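Local atomic coordinates of esterase (Staphylococcus aureus subsp. aureus USA300_TCH1516, PDB entry 3D7R), a protein that probably hydrolyses ester bonds, as a putative esterase built on the alpha/beta hydrolase fold. Residues 197-202 with 298-303; 201-206 with 271-276; 260-265 with 288-293. All coordinates share one frame; numbering follows the deposited sequence.

Contact 1 (197-202 with 298-303)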
loop_
_atom_site.group_PDB
_atom_site.type_symbol
_atom_site.label_atom_id
_atom_site.label_comp_id
_atom_site.label_asym_id
_atom_site.label_seq_id
_atom_site.Cartn_x
_atom_site.Cartn_y
_atom_site.Cartn_z
ATOM N N TYR A 197 -6.373 6.569 -0.307
ATOM C CA TYR A 197 -6.040 6.084 -1.664
ATOM C C TYR A 197 -5.531 4.657 -1.576
ATOM O O TYR A 197 -4.658 4.363 -0.758
ATOM C CB TYR A 197 -4.995 6.994 -2.344
ATOM C CG TYR A 197 -5.606 8.233 -2.943
ATOM C CD1 TYR A 197 -5.865 8.324 -4.318
ATOM C CD2 TYR A 197 -5.947 9.319 -2.126
ATOM C CE1 TYR A 197 -6.470 9.478 -4.860
ATOM C CE2 TYR A 197 -6.536 10.477 -2.656
ATOM C CZ TYR A 197 -6.790 10.541 -4.021
ATOM O OH TYR A 197 -7.389 11.669 -4.519
ATOM N N LEU A 198 -6.093 3.775 -2.404
ATOM C CA LEU A 198 -5.708 2.364 -2.405
ATOM C C LEU A 198 -5.253 1.971 -3.793
ATOM O O LEU A 198 -6.017 2.099 -4.757
ATOM C CB LEU A 198 -6.896 1.487 -1.981
ATOM C CG LEU A 198 -7.589 1.785 -0.638
ATOM C CD1 LEU A 198 -8.703 0.750 -0.363
ATOM C CD2 LEU A 198 -6.586 1.792 0.518
ATOM N N ILE A 199 -4.010 1.510 -3.915
ATOM C CA ILE A 199 -3.484 1.058 -5.210
ATOM C C ILE A 199 -3.295 -0.468 -5.188
ATOM O O ILE A 199 -2.463 -0.998 -4.442
ATOM C CB ILE A 199 -2.143 1.771 -5.596
ATOM C CG1 ILE A 199 -2.310 3.297 -5.629
ATOM C CG2 ILE A 199 -1.588 1.225 -6.940
ATOM C CD1 ILE A 199 -0.989 4.089 -5.498
ATOM N N SER A 200 -4.073 -1.180 -6.001
ATOM C CA SER A 200 -4.023 -2.644 -6.011
ATOM C C SER A 200 -4.007 -3.241 -4.590
ATOM O O SER A 200 -3.126 -4.074 -4.284
ATOM C CB SER A 200 -2.787 -3.137 -6.787
ATOM O OG SER A 200 -2.915 -2.862 -8.160
ATOM N N PRO A 201 -4.972 -2.840 -3.730
ATOM C CA PRO A 201 -4.921 -3.307 -2.342
ATOM C C PRO A 201 -5.183 -4.806 -2.294
ATOM O O PRO A 201 -6.003 -5.304 -3.074
ATOM C CB PRO A 201 -6.090 -2.557 -1.660
ATOM C CG PRO A 201 -7.046 -2.208 -2.758
ATOM C CD PRO A 201 -6.159 -1.990 -3.994
ATOM N N ILE A 202 -4.490 -5.512 -1.410
ATOM C CA ILE A 202 -4.778 -6.927 -1.179
ATOM C C ILE A 202 -5.806 -6.974 -0.039
ATOM O O ILE A 202 -5.457 -7.119 1.138
ATOM C CB ILE A 202 -3.479 -7.735 -0.850
ATOM C CG1 ILE A 202 -2.473 -7.659 -2.003
ATOM C CG2 ILE A 202 -3.809 -9.205 -0.549
ATOM C CD1 ILE A 202 -1.058 -8.148 -1.584
ATOM N N ASP A 298 -0.303 -3.731 -9.120
ATOM C CA ASP A 298 0.598 -2.665 -8.671
ATOM C C ASP A 298 1.116 -1.900 -9.876
ATOM O O ASP A 298 2.226 -1.318 -9.833
ATOM C CB ASP A 298 1.783 -3.289 -7.913
ATOM C CG ASP A 298 2.282 -2.440 -6.733
ATOM O OD1 ASP A 298 1.556 -1.562 -6.244
ATOM O OD2 ASP A 298 3.421 -2.694 -6.276
ATOM N N PHE A 299 0.317 -1.867 -10.948
ATOM C CA PHE A 299 0.815 -1.365 -12.241
ATOM C C PHE A 299 1.479 0.028 -12.219
ATOM O O PHE A 299 2.420 0.225 -12.966
ATOM C CB PHE A 299 -0.239 -1.473 -13.356
ATOM C CG PHE A 299 -1.312 -0.424 -13.295
ATOM C CD1 PHE A 299 -1.124 0.825 -13.907
ATOM C CD2 PHE A 299 -2.519 -0.688 -12.651
ATOM C CE1 PHE A 299 -2.125 1.817 -13.858
ATOM C CE2 PHE A 299 -3.531 0.286 -12.583
ATOM C CZ PHE A 299 -3.336 1.542 -13.186
ATOM N N PRO A 300 0.995 0.982 -11.382
ATOM C CA PRO A 300 1.586 2.323 -11.391
ATOM C C PRO A 300 3.083 2.407 -11.044
ATOM O O PRO A 300 3.682 3.464 -11.249
ATOM C CB PRO A 300 0.754 3.080 -10.344
ATOM C CG PRO A 300 -0.602 2.364 -10.388
ATOM C CD PRO A 300 -0.130 0.921 -10.421
ATOM N N ILE A 301 3.674 1.328 -10.507
ATOM C CA ILE A 301 5.124 1.313 -10.222
ATOM C C ILE A 301 5.949 1.169 -11.491
ATOM O O ILE A 301 7.154 1.485 -11.512
ATOM C CB ILE A 301 5.524 0.203 -9.211
ATOM C CG1 ILE A 301 5.293 -1.198 -9.814
ATOM C CG2 ILE A 301 4.768 0.392 -7.894
ATOM C CD1 ILE A 301 6.063 -2.336 -9.114
ATOM N N TYR A 302 5.307 0.681 -12.553
ATOM C CA TYR A 302 5.972 0.513 -13.834
ATOM C C TYR A 302 6.013 1.805 -14.660
ATOM O O TYR A 302 5.044 2.583 -14.664
ATOM C CB TYR A 302 5.325 -0.633 -14.636
ATOM C CG TYR A 302 5.435 -1.981 -13.932
ATOM C CD1 TYR A 302 6.631 -2.693 -13.936
ATOM C CD2 TYR A 302 4.341 -2.525 -13.232
ATOM C CE1 TYR A 302 6.746 -3.942 -13.287
ATOM C CE2 TYR A 302 4.448 -3.769 -12.568
ATOM C CZ TYR A 302 5.652 -4.472 -12.600
ATOM O OH TYR A 302 5.760 -5.699 -11.952
ATOM N N PRO A 303 7.133 2.039 -15.372
ATOM C CA PRO A 303 7.283 3.225 -16.225
ATOM C C PRO A 303 6.535 3.097 -17.566
ATOM O O PRO A 303 7.143 2.985 -18.633
ATOM C CB PRO A 303 8.807 3.324 -16.409
ATOM C CG PRO A 303 9.265 1.906 -16.376
ATOM C CD PRO A 303 8.345 1.191 -15.392
#

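Contact 2 (201-206 with 271-276)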
loop_
_atom_site.group_PDB
_atom_site.type_symbol
_atom_site.label_atom_id
_atom_site.label_comp_id
_atom_site.label_asym_id
_atom_site.label_seq_id
_atom_site.Cartn_x
_atom_site.Cartn_y
_atom_site.Cartn_z
ATOM N N PRO A 201 -4.972 -2.840 -3.730
ATOM C CA PRO A 201 -4.921 -3.307 -2.342
ATOM C C PRO A 201 -5.183 -4.806 -2.294
ATOM O O PRO A 201 -6.003 -5.304 -3.074
ATOM C CB PRO A 201 -6.090 -2.557 -1.660
ATOM C CG PRO A 201 -7.046 -2.208 -2.758
ATOM C CD PRO A 201 -6.159 -1.990 -3.994
ATOM N N ILE A 202 -4.490 -5.512 -1.410
ATOM C CA ILE A 202 -4.778 -6.927 -1.179
ATOM C C ILE A 202 -5.806 -6.974 -0.039
ATOM O O ILE A 202 -5.457 -7.119 1.138
ATOM C CB ILE A 202 -3.479 -7.735 -0.850
ATOM C CG1 ILE A 202 -2.473 -7.659 -2.003
ATOM C CG2 ILE A 202 -3.809 -9.205 -0.549
ATOM C CD1 ILE A 202 -1.058 -8.148 -1.584
ATOM N N LEU A 203 -7.076 -6.796 -0.401
ATOM C CA LEU A 203 -8.149 -6.623 0.573
ATOM C C LEU A 203 -8.483 -7.850 1.425
ATOM O O LEU A 203 -8.967 -7.717 2.555
ATOM C CB LEU A 203 -9.401 -6.089 -0.132
ATOM C CG LEU A 203 -9.147 -4.691 -0.736
ATOM C CD1 LEU A 203 -10.201 -4.308 -1.758
ATOM C CD2 LEU A 203 -9.036 -3.625 0.356
ATOM N N ASP A 204 -8.226 -9.038 0.879
ATOM C CA ASP A 204 -8.486 -10.289 1.576
ATOM C C ASP A 204 -7.197 -11.096 1.469
ATOM O O ASP A 204 -6.838 -11.519 0.371
ATOM C CB ASP A 204 -9.675 -11.000 0.901
ATOM C CG ASP A 204 -9.987 -12.380 1.492
ATOM O OD1 ASP A 204 -9.280 -12.855 2.407
ATOM O OD2 ASP A 204 -10.957 -13.002 1.005
ATOM N N ALA A 205 -6.493 -11.282 2.588
ATOM C CA ALA A 205 -5.192 -11.956 2.577
ATOM C C ALA A 205 -5.257 -13.457 2.263
ATOM O O ALA A 205 -4.230 -14.077 1.980
ATOM C CB ALA A 205 -4.453 -11.739 3.898
ATOM N N THR A 206 -6.448 -14.049 2.348
ATOM C CA THR A 206 -6.606 -15.476 2.044
ATOM C C THR A 206 -6.604 -15.735 0.541
ATOM O O THR A 206 -6.245 -16.840 0.105
ATOM C CB THR A 206 -7.920 -16.059 2.587
ATOM O OG1 THR A 206 -9.021 -15.436 1.920
ATOM C CG2 THR A 206 -8.046 -15.837 4.089
ATOM N N PRO A 271 -11.488 -9.483 -8.149
ATOM C CA PRO A 271 -12.788 -9.769 -7.519
ATOM C C PRO A 271 -12.998 -9.123 -6.148
ATOM O O PRO A 271 -14.084 -8.599 -5.902
ATOM C CB PRO A 271 -12.788 -11.291 -7.388
ATOM C CG PRO A 271 -11.979 -11.734 -8.583
ATOM C CD PRO A 271 -10.842 -10.732 -8.608
ATOM N N ASP A 272 -11.982 -9.157 -5.276
ATOM C CA ASP A 272 -12.056 -8.483 -3.975
ATOM C C ASP A 272 -12.228 -6.974 -4.067
ATOM O O ASP A 272 -12.968 -6.381 -3.280
ATOM C CB ASP A 272 -10.865 -8.869 -3.079
ATOM C CG ASP A 272 -10.944 -10.328 -2.625
ATOM O OD1 ASP A 272 -12.086 -10.776 -2.289
ATOM O OD2 ASP A 272 -9.893 -11.036 -2.636
HETATM N N MSE A 273 -11.556 -6.341 -5.023
HETATM C CA MSE A 273 -11.758 -4.904 -5.222
HETATM C C MSE A 273 -13.182 -4.592 -5.670
HETATM O O MSE A 273 -13.780 -3.618 -5.199
HETATM C CB MSE A 273 -10.735 -4.306 -6.212
HETATM C CG MSE A 273 -9.290 -4.392 -5.711
HETATM SE SE MSE A 273 -8.120 -3.473 -6.970
HETATM C CE MSE A 273 -7.996 -4.820 -8.361
ATOM N N LYS A 274 -13.725 -5.403 -6.574
ATOM C CA LYS A 274 -15.110 -5.201 -7.017
ATOM C C LYS A 274 -16.089 -5.453 -5.875
ATOM O O LYS A 274 -17.081 -4.734 -5.738
ATOM C CB LYS A 274 -15.460 -6.098 -8.217
ATOM C CG LYS A 274 -14.701 -5.758 -9.532
ATOM C CD LYS A 274 -15.085 -4.390 -10.101
ATOM C CE LYS A 274 -16.232 -4.487 -11.087
ATOM N NZ LYS A 274 -16.659 -3.115 -11.502
ATOM N N LEU A 275 -15.813 -6.476 -5.061
ATOM C CA LEU A 275 -16.635 -6.760 -3.875
ATOM C C LEU A 275 -16.586 -5.615 -2.856
ATOM O O LEU A 275 -17.629 -5.157 -2.348
ATOM C CB LEU A 275 -16.202 -8.069 -3.215
ATOM C CG LEU A 275 -16.936 -8.476 -1.927
ATOM C CD1 LEU A 275 -18.478 -8.498 -2.113
ATOM C CD2 LEU A 275 -16.427 -9.830 -1.451
ATOM N N PHE A 276 -15.381 -5.147 -2.556
ATOM C CA PHE A 276 -15.230 -3.971 -1.688
ATOM C C PHE A 276 -16.004 -2.755 -2.243
ATOM O O PHE A 276 -16.705 -2.060 -1.507
ATOM C CB PHE A 276 -13.756 -3.636 -1.512
ATOM C CG PHE A 276 -13.497 -2.383 -0.706
ATOM C CD1 PHE A 276 -13.766 -2.354 0.669
ATOM C CD2 PHE A 276 -12.926 -1.255 -1.314
ATOM C CE1 PHE A 276 -13.513 -1.205 1.425
ATOM C CE2 PHE A 276 -12.658 -0.098 -0.568
ATOM C CZ PHE A 276 -12.946 -0.084 0.812
HETATM O O HOH W 1 -7.410 -9.828 -1.967
HETATM O O HOH W 2 -9.932 -13.405 -1.591
HETATM O O HOH W 3 -13.190 -11.996 -0.165
#

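Contact 3 (260-265 with 288-293)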
loop_
_atom_site.group_PDB
_atom_site.type_symbol
_atom_site.label_atom_id
_atom_site.label_comp_id
_atom_site.label_asym_id
_atom_site.label_seq_id
_atom_site.Cartn_x
_atom_site.Cartn_y
_atom_site.Cartn_z
ATOM N N TYR A 260 -10.434 6.274 -2.893
ATOM C CA TYR A 260 -10.092 6.332 -4.315
ATOM C C TYR A 260 -9.241 5.134 -4.541
ATOM O O TYR A 260 -8.215 4.988 -3.890
ATOM C CB TYR A 260 -9.294 7.607 -4.632
ATOM C CG TYR A 260 -10.068 8.846 -4.253
ATOM C CD1 TYR A 260 -10.740 9.577 -5.227
ATOM C CD2 TYR A 260 -10.183 9.251 -2.912
ATOM C CE1 TYR A 260 -11.502 10.701 -4.889
ATOM C CE2 TYR A 260 -10.938 10.393 -2.567
ATOM C CZ TYR A 260 -11.590 11.099 -3.570
ATOM O OH TYR A 260 -12.344 12.220 -3.275
HETATM N N MSE A 261 -9.676 4.241 -5.416
HETATM C CA MSE A 261 -8.984 2.958 -5.580
HETATM C C MSE A 261 -8.562 2.774 -7.022
HETATM O O MSE A 261 -9.316 3.140 -7.955
HETATM C CB MSE A 261 -9.897 1.800 -5.133
HETATM C CG MSE A 261 -9.269 0.408 -5.254
HETATM SE SE MSE A 261 -10.344 -0.878 -4.284
HETATM C CE MSE A 261 -11.994 -0.828 -5.339
ATOM N N PHE A 262 -7.374 2.208 -7.198
ATOM C CA PHE A 262 -6.792 1.943 -8.512
ATOM C C PHE A 262 -6.421 0.473 -8.574
ATOM O O PHE A 262 -5.862 -0.074 -7.624
ATOM C CB PHE A 262 -5.526 2.800 -8.743
ATOM C CG PHE A 262 -5.808 4.259 -8.791
ATOM C CD1 PHE A 262 -5.948 4.900 -10.017
ATOM C CD2 PHE A 262 -5.999 4.993 -7.607
ATOM C CE1 PHE A 262 -6.257 6.263 -10.081
ATOM C CE2 PHE A 262 -6.296 6.351 -7.651
ATOM C CZ PHE A 262 -6.437 6.988 -8.896
ATOM N N GLY A 263 -6.752 -0.175 -9.682
ATOM C CA GLY A 263 -6.385 -1.566 -9.842
ATOM C C GLY A 263 -6.475 -2.000 -11.273
ATOM O O GLY A 263 -6.943 -1.239 -12.114
ATOM N N GLY A 264 -6.005 -3.222 -11.541
ATOM C CA GLY A 264 -6.024 -3.801 -12.896
ATOM C C GLY A 264 -6.885 -5.037 -12.966
ATOM O O GLY A 264 -7.130 -5.689 -11.940
ATOM N N GLY A 265 -7.354 -5.364 -14.170
ATOM C CA GLY A 265 -8.166 -6.562 -14.391
ATOM C C GLY A 265 -7.332 -7.839 -14.455
ATOM O O GLY A 265 -7.886 -8.942 -14.400
ATOM N N GLU A 288 -14.361 6.038 -5.555
ATOM C CA GLU A 288 -14.058 6.084 -6.986
ATOM C C GLU A 288 -13.155 4.903 -7.264
ATOM O O GLU A 288 -12.126 4.754 -6.610
ATOM C CB GLU A 288 -13.340 7.392 -7.378
ATOM C CG GLU A 288 -14.258 8.586 -7.600
ATOM C CD GLU A 288 -13.510 9.905 -7.705
ATOM O OE1 GLU A 288 -12.326 9.930 -8.125
ATOM O OE2 GLU A 288 -14.122 10.932 -7.357
ATOM N N PHE A 289 -13.544 4.039 -8.196
ATOM C CA PHE A 289 -12.685 2.937 -8.578
ATOM C C PHE A 289 -12.227 3.173 -10.023
ATOM O O PHE A 289 -13.035 3.231 -10.953
ATOM C CB PHE A 289 -13.420 1.598 -8.378
ATOM C CG PHE A 289 -12.602 0.368 -8.695
ATOM C CD1 PHE A 289 -11.203 0.399 -8.726
ATOM C CD2 PHE A 289 -13.244 -0.842 -8.930
ATOM C CE1 PHE A 289 -10.459 -0.743 -9.018
ATOM C CE2 PHE A 289 -12.510 -2.013 -9.218
ATOM C CZ PHE A 289 -11.117 -1.955 -9.270
ATOM N N TYR A 290 -10.928 3.374 -10.184
ATOM C CA TYR A 290 -10.333 3.489 -11.499
ATOM C C TYR A 290 -9.805 2.101 -11.861
ATOM O O TYR A 290 -8.790 1.662 -11.346
ATOM C CB TYR A 290 -9.216 4.535 -11.483
ATOM C CG TYR A 290 -9.675 5.944 -11.139
ATOM C CD1 TYR A 290 -10.058 6.837 -12.151
ATOM C CD2 TYR A 290 -9.740 6.382 -9.813
ATOM C CE1 TYR A 290 -10.463 8.143 -11.855
ATOM C CE2 TYR A 290 -10.152 7.695 -9.500
ATOM C CZ TYR A 290 -10.507 8.561 -10.532
ATOM O OH TYR A 290 -10.920 9.845 -10.260
ATOM N N ASP A 291 -10.537 1.410 -12.720
ATOM C CA ASP A 291 -10.298 -0.006 -13.004
ATOM C C ASP A 291 -9.703 -0.121 -14.403
ATOM O O ASP A 291 -10.352 0.234 -15.391
ATOM C CB ASP A 291 -11.618 -0.766 -12.931
ATOM C CG ASP A 291 -11.444 -2.288 -12.969
ATOM O OD1 ASP A 291 -10.302 -2.782 -13.105
ATOM O OD2 ASP A 291 -12.475 -2.991 -12.831
ATOM N N TYR A 292 -8.461 -0.604 -14.472
ATOM C CA TYR A 292 -7.725 -0.722 -15.743
ATOM C C TYR A 292 -7.739 -2.174 -16.237
ATOM O O TYR A 292 -6.968 -2.990 -15.772
ATOM C CB TYR A 292 -6.286 -0.254 -15.542
ATOM C CG TYR A 292 -6.120 1.245 -15.411
ATOM C CD1 TYR A 292 -5.428 1.960 -16.388
ATOM C CD2 TYR A 292 -6.627 1.946 -14.308
ATOM C CE1 TYR A 292 -5.255 3.334 -16.286
ATOM C CE2 TYR A 292 -6.456 3.348 -14.200
ATOM C CZ TYR A 292 -5.768 4.017 -15.203
ATOM O OH TYR A 292 -5.555 5.376 -15.131
ATOM N N PRO A 293 -8.623 -2.504 -17.176
ATOM C CA PRO A 293 -8.834 -3.923 -17.529
ATOM C C PRO A 293 -7.581 -4.740 -17.878
ATOM O O PRO A 293 -7.512 -5.917 -17.524
ATOM C CB PRO A 293 -9.750 -3.848 -18.752
ATOM C CG PRO A 293 -10.483 -2.575 -18.575
ATOM C CD PRO A 293 -9.498 -1.607 -17.953
#

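Contact 1 (197-202 with 298-303)
At the C-terminal ends of the sheet strands, where an alpha/beta hydrolase gathers its active-site loops, S200 and I199 meet D298 and P300. One side comes from the end of strand 195-199 and the other from a 3-10 turn that follows strand 287-292. The polar part of the join is a single bond: the backbone N of D298 donates to S200 OG over 2.9 Å, at an N-H...O angle of 156°. S200 OG is also bonded to E267 OE2, so one hydroxyl draws together two separate loops. Its aim is set by chi1 of -69°, which turns OG opposite the carbonyl carbon and beside the serine's own N. Both S200 and D298 have positive phi, which bends the chain sharply at each end of the bond.

Next to it lies the apolar part. I199 reaches across with its CG2 branch, which sits equally close to P300 CG and P300 CD, 3.8 Å from each, and the isoleucine and proline side chains run antiparallel past each other. The same methyl is 4.3 Å from D298 OD1, whose carboxylate also lies near that of D171. The proline is held in place by the turn around it, which I301 N closes by donating to D298 O over 3.1 Å, with Y302 N then bonding F299 O. P300 CD lies over one face of the F299 ring, toward its rim, and that ring also packs against helix 305-318.

A short turn bonded to the C-terminal end of an interior strand, one residue after H297, matches the place where this family commonly carries its histidine loop. E267 likewise follows strand 259-264, as the acid does in many relatives, which is consistent with an active-site framework.

Contact 2 (201-206 with 271-276)
Where the chain leaves strand 195-199, L203 and D204, the latter opening an Asx turn, dock against D272, M273 and F276 of helix 270-282. L203 is the apolar wedge. Its CD1 methyl lies 3.6 Å from F276 CB and is slightly farther, 3.8 Å, from D272 O, so it beds against the side of the helix between successive turns. The leucine side chain runs roughly perpendicular to that of the phenylalanine. Beside it, P201 CD touches the selenium of selenomethionine M273, and M261 from the neighbouring strand 259-264 meets both.

The polar half is built on two acids. With chi1 of 176°, D204 carries its carboxylate away from its own N, and OD1 is gripped by T206 N and, at 2.6 Å, by T206 OG1, both from the same face of the carboxylate plane. OD2 lies 4.1 Å from D272 OD1, with the two carboxylate planes about 50° apart. Water fills the role of mediator. One molecule donates to D204 OD2 and D272 OD1, each over 2.7 Å; a second donates to D272 OD2 and, weakly, to D204 OD2; a third accepts from D204 N and donates to D272 OD2. N209 ND2 supplies D272 OD1 with a further bond.

Two like charges can thus face each other when donors bridge them. The waters and N209 probably offset part of the repulsion if both acids are ionised, so the loop and helix are joined by solvent on the acidic side and by direct apolar contact on the other.

Contact 3 (260-265 with 288-293)
From M261 the selenomethionine side chain runs up to the ring of F289 on the adjacent strand. Its CB lies 4.0 Å from E288 O and nearly as close to F289 CD1, and CG continues along the rim of the ring, near CD1 and CE1. The selenium stands above the face at a distance, 4.9 Å from the ring centroid, in a Met-aromatic contact. A bend at chi3 of 65° then folds the terminal CE down over the ring, 3.6 Å from its centroid and only 13° off the normal, a CH-pi contact.

On the other side of the sheet the rings of F262 and Y290 are nearly parallel, planes 7° apart, but displaced so that little of one lies over the other. Close by, the carboxylate of E288 stands almost perpendicular to the Y260 ring and brings OE1 to its edge, while Y290 OH donates to the same oxygen over 2.6 Å; Y286 OH bonds E288 OE2.

Between these two layers the backbones pair in parallel. M261 N donates to E288 O and Y290 N returns to M261 O, each over 2.8 Å; the pattern runs on through G263 to G265. Helix 270-282 connects the strands and covers the M261 and F289 side, completing a beta-alpha-beta unit at the edge of an alpha/beta hydrolase sheet.

How the contacts relate
All three contacts belong to the last part of one alpha/beta hydrolase sheet, in which strands 195-199, 259-264 and 287-292 are consecutive neighbours. Contacts 1 and 3 have centres about 9 Å apart, and contact 2 lies about 13 Å from contact 1 and 12 Å from contact 3. Along the chain, contact 3 is nested within the loop that contact 1 closes, whereas contacts 2 and 3 interleave, because helix 270-282 links the two strands of contact 3. Contacts 1 and 2 share P201 and I202. The example illustrates how a strand's exit can serve a loop and a helix at once, tying segments distant in sequence into one unit.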